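PDB 1XV5: DNA alpha-glucosyltransferase from Enterobacteria phage T4, which belongs to the GT-B class of glycosyltransferases, built from two Rossmann-like domains, and holds uridine-5'-diphosphate in the cleft between them. Local coordinates for residues Y308-L313 with P320-S325; T337-H342 with I346-E351. All coordinates share one frame; numbering follows the deposited sequence.

Interactions 1 and 2 follow one another along the chain and illustrate how a helix that binds a nucleotide is backed by neighbouring strands of a parallel sheet. Helix 308-316 touches uridine-5'-diphosphate directly; strand 319-323 lies behind it, and edge strand 347-349 comes next. The two contacts have centres about 10 Å apart and are joined by backbone pairing, with Ile347 N 2.9 Å from Pro320 O, and by packing of Phe322 CB against Trp348 CZ3 at 3.5 Å. Phe322 therefore serves both, its ring facing the helix of interaction 1 and its CB meeting the indole of interaction 2. The side chain of Leu339 is already about 13 Å from the ligand.

Interaction 1. Residues Y308-L313 with P320-S325; sequences YTHLEL and PVFWKS. With UDP (uridine-5'-diphosphate), chain C.
His310 and Phe322 form the aromatic centre of a contact between the helix and the following strand of a beta-alpha-beta unit (strand 288-293, helix 308-316, strand 319-323) in a Rossmann-like domain of the GT-B fold. Helix and strand run nearly antiparallel, at 152°. The two rings make a T-shaped pair with planes at 72°: the imidazole turns its edge to the phenyl face and places CD2 over the ring centre, 3.4 Å above its plane. With chi1 at -79°, CG of His310 lies anti to the carbonyl carbon, and this swings the imidazole beyond the helix flank to the strand.

Apolar packing continues along the helix. Leu313 CD1 reaches the edge of the Phe322 ring at CE1, 3.8 Å away and in the ring plane, while its CB rests against CB of Pro320.

Polar links are few but specific. One water joins His310 NE2 to the backbone N of Trp323, the N-cap residue of helix 324-329; ND1 accepts a hydrogen bond from the backbone N of Glu307. The ring is thus held at both nitrogens, which should fix its rotation.

Another side of the helix serves the ligand. At its N-terminal end the backbone N of Tyr308 donates to O1A and that of Thr309 to O2A of uridine-5'-diphosphate, an arrangement in which the helix dipole would favour the phosphate charge. One turn on, the extended Glu312 side chain grips the ribose with both carboxylate oxygens: OE1 accepts from O3' at 2.7 Å and OE2 from O2' at 2.6 Å.

Interaction 2. Residues T337-H342 with I346-E351; sequences TPLTSH and IIWFDE
Trp348 lies with one face of its indole against Thr340, and the methyl group does the touching. CG2 of Thr340 stands over the five-membered ring, 3.5 Å from its centroid and only 11° off the ring normal, a nearly perpendicular CH-pi approach. The threonine torsion accounts for this: chi1 of 44° puts OG1 between the backbone N and the carbonyl carbon, leaving CG2 anti to the carbonyl carbon and directed at the indole. On the opposite face sits CG2 of Ile346, 3.6 Å above the plane, so the indole is clamped between two methyl groups, one from each segment.

Leu339 meets the far end of the same ring system. Its CB lies 3.9 Å from Trp348 CH2, at the six-membered ring, while its side chain also packs on Phe381 and His385 of helix 368-386.

The rim of the indole carries the polar link. NE1 donates to a water lying in the ring plane at 2.9 Å, and this water lies within hydrogen-bonding distance of the backbone O atoms of Leu339 and His342, which may share its protons with other acceptors. A second water can likewise link Ile346 O and, weakly, His342 O. Within 337-342, Pro338 O accepts from both the backbone N and the OG of Ser341, the OG bond being 2.6 Å and in the carbonyl plane, which ties the short 3-10 turn together.

The arrangement packs a 3-10 turn of the preceding loop against strand 347-349, the outermost strand at one end of a parallel, Rossmann-like sheet of the GT-B fold.

Interaction 1. Residues Y308-L313 with P320-S325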
loop_
_atom_site.group_PDB
_atom_site.type_symbol
_atom_site.label_atom_id
_atom_site.label_comp_id
_atom_site.label_asym_id
_atom_site.label_seq_id
_atom_site.Cartn_x
_atom_site.Cartn_y
_atom_site.Cartn_z
ATOM N N TYR A 308 -2.686 1.625 1.579
ATOM C CA TYR A 308 -3.721 0.682 1.969
ATOM C C TYR A 308 -3.932 0.615 3.473
ATOM O O TYR A 308 -5.068 0.536 3.928
ATOM C CB TYR A 308 -3.428 -0.703 1.394
ATOM C CG TYR A 308 -3.801 -0.778 -0.066
ATOM C CD1 TYR A 308 -2.829 -0.898 -1.055
ATOM C CD2 TYR A 308 -5.135 -0.647 -0.465
ATOM C CE1 TYR A 308 -3.176 -0.877 -2.410
ATOM C CE2 TYR A 308 -5.488 -0.623 -1.808
ATOM C CZ TYR A 308 -4.509 -0.736 -2.773
ATOM O OH TYR A 308 -4.869 -0.686 -4.103
ATOM N N THR A 309 -2.854 0.657 4.254
ATOM C CA THR A 309 -3.028 0.612 5.698
ATOM C C THR A 309 -3.814 1.829 6.182
ATOM O O THR A 309 -4.515 1.749 7.184
ATOM C CB THR A 309 -1.679 0.517 6.451
ATOM O OG1 THR A 309 -0.763 1.487 5.936
ATOM C CG2 THR A 309 -1.086 -0.885 6.294
ATOM N N HIS A 310 -3.700 2.955 5.477
ATOM C CA HIS A 310 -4.465 4.155 5.843
ATOM C C HIS A 310 -5.950 3.829 5.665
ATOM O O HIS A 310 -6.770 4.009 6.567
ATOM C CB HIS A 310 -4.161 5.328 4.902
ATOM C CG HIS A 310 -2.882 6.049 5.190
ATOM N ND1 HIS A 310 -1.902 6.219 4.236
ATOM C CD2 HIS A 310 -2.465 6.727 6.286
ATOM C CE1 HIS A 310 -0.939 6.977 4.729
ATOM N NE2 HIS A 310 -1.256 7.299 5.971
ATOM N N LEU A 311 -6.283 3.359 4.471
ATOM C CA LEU A 311 -7.663 3.039 4.132
ATOM C C LEU A 311 -8.271 1.957 5.007
ATOM O O LEU A 311 -9.446 2.023 5.365
ATOM C CB LEU A 311 -7.750 2.629 2.660
ATOM C CG LEU A 311 -7.125 3.600 1.650
ATOM C CD1 LEU A 311 -7.420 3.105 0.240
ATOM C CD2 LEU A 311 -7.684 5.019 1.848
ATOM N N GLU A 312 -7.470 0.961 5.357
ATOM C CA GLU A 312 -7.953 -0.131 6.180
ATOM C C GLU A 312 -8.402 0.341 7.563
ATOM O O GLU A 312 -9.368 -0.177 8.110
ATOM C CB GLU A 312 -6.870 -1.213 6.272
ATOM C CG GLU A 312 -6.729 -1.974 4.951
ATOM C CD GLU A 312 -5.457 -2.799 4.833
ATOM O OE1 GLU A 312 -5.420 -3.673 3.940
ATOM O OE2 GLU A 312 -4.498 -2.575 5.604
ATOM N N LEU A 313 -7.723 1.336 8.123
ATOM C CA LEU A 313 -8.119 1.833 9.441
ATOM C C LEU A 313 -9.524 2.429 9.417
ATOM O O LEU A 313 -10.368 2.107 10.258
ATOM C CB LEU A 313 -7.125 2.885 9.947
ATOM C CG LEU A 313 -5.686 2.396 10.128
ATOM C CD1 LEU A 313 -4.888 3.439 10.899
ATOM C CD2 LEU A 313 -5.683 1.066 10.877
ATOM N N PRO A 320 -8.867 6.431 12.975
ATOM C CA PRO A 320 -7.558 6.547 12.326
ATOM C C PRO A 320 -6.677 7.637 12.912
ATOM O O PRO A 320 -7.117 8.772 13.103
ATOM C CB PRO A 320 -7.907 6.852 10.866
ATOM C CG PRO A 320 -9.313 6.363 10.709
ATOM C CD PRO A 320 -9.947 6.743 12.024
ATOM N N VAL A 321 -5.431 7.287 13.194
ATOM C CA VAL A 321 -4.471 8.254 13.698
ATOM C C VAL A 321 -3.380 8.259 12.627
ATOM O O VAL A 321 -2.637 7.286 12.493
ATOM C CB VAL A 321 -3.895 7.826 15.062
ATOM C CG1 VAL A 321 -2.859 8.845 15.530
ATOM C CG2 VAL A 321 -5.028 7.709 16.092
ATOM N N PHE A 322 -3.316 9.345 11.854
ATOM C CA PHE A 322 -2.345 9.487 10.764
ATOM C C PHE A 322 -1.292 10.557 11.052
ATOM O O PHE A 322 -1.501 11.445 11.877
ATOM C CB PHE A 322 -3.037 9.893 9.453
ATOM C CG PHE A 322 -4.022 8.885 8.903
ATOM C CD1 PHE A 322 -4.066 7.575 9.367
ATOM C CD2 PHE A 322 -4.881 9.257 7.867
ATOM C CE1 PHE A 322 -4.951 6.645 8.806
ATOM C CE2 PHE A 322 -5.768 8.342 7.298
ATOM C CZ PHE A 322 -5.803 7.030 7.768
ATOM N N TRP A 323 -0.172 10.480 10.334
ATOM C CA TRP A 323 0.915 11.448 10.479
ATOM C C TRP A 323 0.441 12.790 9.921
ATOM O O TRP A 323 0.060 12.888 8.755
ATOM C CB TRP A 323 2.148 10.956 9.709
ATOM C CG TRP A 323 3.381 11.783 9.911
ATOM C CD1 TRP A 323 3.947 12.645 9.020
ATOM C CD2 TRP A 323 4.211 11.809 11.077
ATOM N NE1 TRP A 323 5.082 13.208 9.556
ATOM C CE2 TRP A 323 5.268 12.711 10.817
ATOM C CE3 TRP A 323 4.167 11.156 12.317
ATOM C CZ2 TRP A 323 6.275 12.978 11.754
ATOM C CZ3 TRP A 323 5.169 11.420 13.250
ATOM C CH2 TRP A 323 6.209 12.325 12.959
ATOM N N LYS A 324 0.470 13.823 10.758
ATOM C CA LYS A 324 0.018 15.154 10.357
ATOM C C LYS A 324 0.564 15.684 9.031
ATOM O O LYS A 324 -0.211 16.065 8.149
ATOM C CB LYS A 324 0.328 16.161 11.468
ATOM C CG LYS A 324 -0.237 17.556 11.217
ATOM C CD LYS A 324 0.136 18.513 12.343
ATOM C CE LYS A 324 -0.529 19.868 12.156
ATOM N NZ LYS A 324 -0.121 20.847 13.200
ATOM N N SER A 325 1.886 15.719 8.883
ATOM C CA SER A 325 2.477 16.250 7.657
ATOM C C SER A 325 2.027 15.505 6.408
ATOM O O SER A 325 1.967 16.089 5.330
ATOM C CB SER A 325 4.009 16.253 7.737
ATOM O OG SER A 325 4.546 14.956 7.553
HETATM N N1 UDP C . -0.179 -6.274 4.870
HETATM C C2 UDP C . -0.567 -7.533 5.283
HETATM N N3 UDP C . 0.310 -8.158 6.132
HETATM C C4 UDP C . 1.508 -7.655 6.606
HETATM C C5 UDP C . 1.831 -6.341 6.140
HETATM C C6 UDP C . 0.997 -5.712 5.306
HETATM O O2 UDP C . -1.615 -8.050 4.930
HETATM O O4 UDP C . 2.192 -8.338 7.368
HETATM C "C1'" UDP C . -1.064 -5.562 3.942
HETATM C "C2'" UDP C . -1.590 -4.227 4.457
HETATM O "O2'" UDP C . -2.688 -4.413 5.325
HETATM C "C3'" UDP C . -1.941 -3.552 3.138
HETATM C "C4'" UDP C . -0.761 -3.963 2.258
HETATM O "O4'" UDP C . -0.318 -5.241 2.788
HETATM O "O3'" UDP C . -3.150 -4.114 2.626
HETATM C "C5'" UDP C . 0.402 -2.991 2.251
HETATM O "O5'" UDP C . 0.102 -1.888 1.404
HETATM P PA UDP C . 0.402 -0.376 1.815
HETATM O O1A UDP C . -0.053 0.441 0.671
HETATM O O2A UDP C . -0.174 -0.122 3.162
HETATM O O3A UDP C . 2.028 -0.272 1.963
HETATM P PB UDP C . 3.248 -1.032 1.176
HETATM O O1B UDP C . 4.358 -0.051 1.062
HETATM O O2B UDP C . 3.494 -2.323 1.858
HETATM O O3B UDP C . 2.671 -1.317 -0.275
HETATM O O HOH W 1 0.449 8.731 7.885
#

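Interaction 2. Residues T337-H342 with I346-E351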
loop_
_atom_site.group_PDB
_atom_site.type_symbol
_atom_site.label_atom_id
_atom_site.label_comp_id
_atom_site.label_asym_id
_atom_site.label_seq_id
_atom_site.Cartn_x
_atom_site.Cartn_y
_atom_site.Cartn_z
ATOM N N THR A 337 -7.995 19.842 -1.900
ATOM C CA THR A 337 -7.528 20.595 -0.738
ATOM C C THR A 337 -6.812 19.620 0.199
ATOM O O THR A 337 -7.057 18.415 0.152
ATOM C CB THR A 337 -8.702 21.251 0.016
ATOM O OG1 THR A 337 -9.641 20.245 0.401
ATOM C CG2 THR A 337 -9.409 22.271 -0.871
ATOM N N PRO A 338 -5.920 20.127 1.065
ATOM C CA PRO A 338 -5.194 19.246 1.992
ATOM C C PRO A 338 -6.145 18.371 2.811
ATOM O O PRO A 338 -7.213 18.825 3.222
ATOM C CB PRO A 338 -4.421 20.232 2.870
ATOM C CG PRO A 338 -4.186 21.401 1.940
ATOM C CD PRO A 338 -5.528 21.535 1.255
ATOM N N LEU A 339 -5.761 17.122 3.057
ATOM C CA LEU A 339 -6.611 16.222 3.827
ATOM C C LEU A 339 -6.871 16.778 5.228
ATOM O O LEU A 339 -7.949 16.587 5.783
ATOM C CB LEU A 339 -5.970 14.837 3.936
ATOM C CG LEU A 339 -5.617 14.112 2.637
ATOM C CD1 LEU A 339 -5.134 12.700 2.987
ATOM C CD2 LEU A 339 -6.828 14.038 1.717
ATOM N N THR A 340 -5.884 17.473 5.787
ATOM C CA THR A 340 -6.014 18.052 7.123
ATOM C C THR A 340 -7.007 19.217 7.208
ATOM O O THR A 340 -7.394 19.626 8.304
ATOM C CB THR A 340 -4.645 18.551 7.653
ATOM O OG1 THR A 340 -3.957 19.256 6.611
ATOM C CG2 THR A 340 -3.791 17.383 8.134
ATOM N N SER A 341 -7.424 19.750 6.063
ATOM C CA SER A 341 -8.356 20.876 6.061
ATOM C C SER A 341 -9.812 20.461 6.246
ATOM O O SER A 341 -10.712 21.297 6.168
ATOM C CB SER A 341 -8.221 21.673 4.759
ATOM O OG SER A 341 -8.645 20.909 3.642
ATOM N N HIS A 342 -10.047 19.180 6.500
ATOM C CA HIS A 342 -11.411 18.691 6.672
ATOM C C HIS A 342 -11.733 18.159 8.056
ATOM O O HIS A 342 -10.848 17.728 8.796
ATOM C CB HIS A 342 -11.709 17.576 5.671
ATOM C CG HIS A 342 -11.646 18.012 4.244
ATOM N ND1 HIS A 342 -10.458 18.171 3.566
ATOM C CD2 HIS A 342 -12.626 18.334 3.368
ATOM C CE1 HIS A 342 -10.708 18.572 2.334
ATOM N NE2 HIS A 342 -12.016 18.680 2.187
ATOM N N ILE A 346 -10.411 12.019 11.480
ATOM C CA ILE A 346 -9.054 11.493 11.577
ATOM C C ILE A 346 -8.265 12.292 12.610
ATOM O O ILE A 346 -8.372 13.517 12.669
ATOM C CB ILE A 346 -8.317 11.599 10.221
ATOM C CG1 ILE A 346 -8.981 10.679 9.195
ATOM C CG2 ILE A 346 -6.835 11.261 10.402
ATOM C CD1 ILE A 346 -8.581 10.967 7.750
ATOM N N ILE A 347 -7.489 11.597 13.433
ATOM C CA ILE A 347 -6.660 12.268 14.427
ATOM C C ILE A 347 -5.293 12.433 13.781
ATOM O O ILE A 347 -4.644 11.447 13.430
ATOM C CB ILE A 347 -6.536 11.432 15.715
ATOM C CG1 ILE A 347 -7.907 11.350 16.397
ATOM C CG2 ILE A 347 -5.487 12.047 16.644
ATOM C CD1 ILE A 347 -7.938 10.532 17.676
ATOM N N TRP A 348 -4.862 13.678 13.600
ATOM C CA TRP A 348 -3.572 13.926 12.969
ATOM C C TRP A 348 -2.437 13.997 13.982
ATOM O O TRP A 348 -2.227 15.013 14.645
ATOM C CB TRP A 348 -3.632 15.205 12.123
ATOM C CG TRP A 348 -4.661 15.119 11.022
ATOM C CD1 TRP A 348 -5.900 15.699 11.005
ATOM C CD2 TRP A 348 -4.553 14.368 9.804
ATOM N NE1 TRP A 348 -6.568 15.356 9.849
ATOM C CE2 TRP A 348 -5.764 14.539 9.097
ATOM C CE3 TRP A 348 -3.550 13.566 9.244
ATOM C CZ2 TRP A 348 -6.001 13.937 7.855
ATOM C CZ3 TRP A 348 -3.787 12.965 8.006
ATOM C CH2 TRP A 348 -5.004 13.156 7.327
ATOM N N PHE A 349 -1.720 12.883 14.089
ATOM C CA PHE A 349 -0.593 12.729 14.998
ATOM C C PHE A 349 0.418 13.846 14.777
ATOM O O PHE A 349 0.960 13.991 13.685
ATOM C CB PHE A 349 0.056 11.368 14.744
ATOM C CG PHE A 349 1.112 10.992 15.744
ATOM C CD1 PHE A 349 2.394 11.528 15.661
ATOM C CD2 PHE A 349 0.825 10.086 16.758
ATOM C CE1 PHE A 349 3.382 11.162 16.578
ATOM C CE2 PHE A 349 1.802 9.712 17.680
ATOM C CZ PHE A 349 3.085 10.253 17.588
ATOM N N ASP A 350 0.674 14.625 15.823
ATOM C CA ASP A 350 1.604 15.747 15.738
ATOM C C ASP A 350 2.823 15.485 16.613
ATOM O O ASP A 350 2.740 15.563 17.840
ATOM C CB ASP A 350 0.912 17.030 16.207
ATOM C CG ASP A 350 1.720 18.274 15.899
ATOM O OD1 ASP A 350 2.943 18.150 15.687
ATOM O OD2 ASP A 350 1.131 19.374 15.879
ATOM N N GLU A 351 3.956 15.186 15.986
ATOM C CA GLU A 351 5.171 14.898 16.738
ATOM C C GLU A 351 5.628 16.092 17.576
ATOM O O GLU A 351 6.359 15.925 18.552
ATOM C CB GLU A 351 6.300 14.476 15.794
ATOM C CG GLU A 351 6.968 15.624 15.061
ATOM C CD GLU A 351 8.162 15.169 14.240
ATOM O OE1 GLU A 351 8.946 14.337 14.746
ATOM O OE2 GLU A 351 8.321 15.649 13.098
HETATM O O HOH W 2 -8.865 16.067 8.230
HETATM O O HOH W 3 -9.705 15.719 11.351
#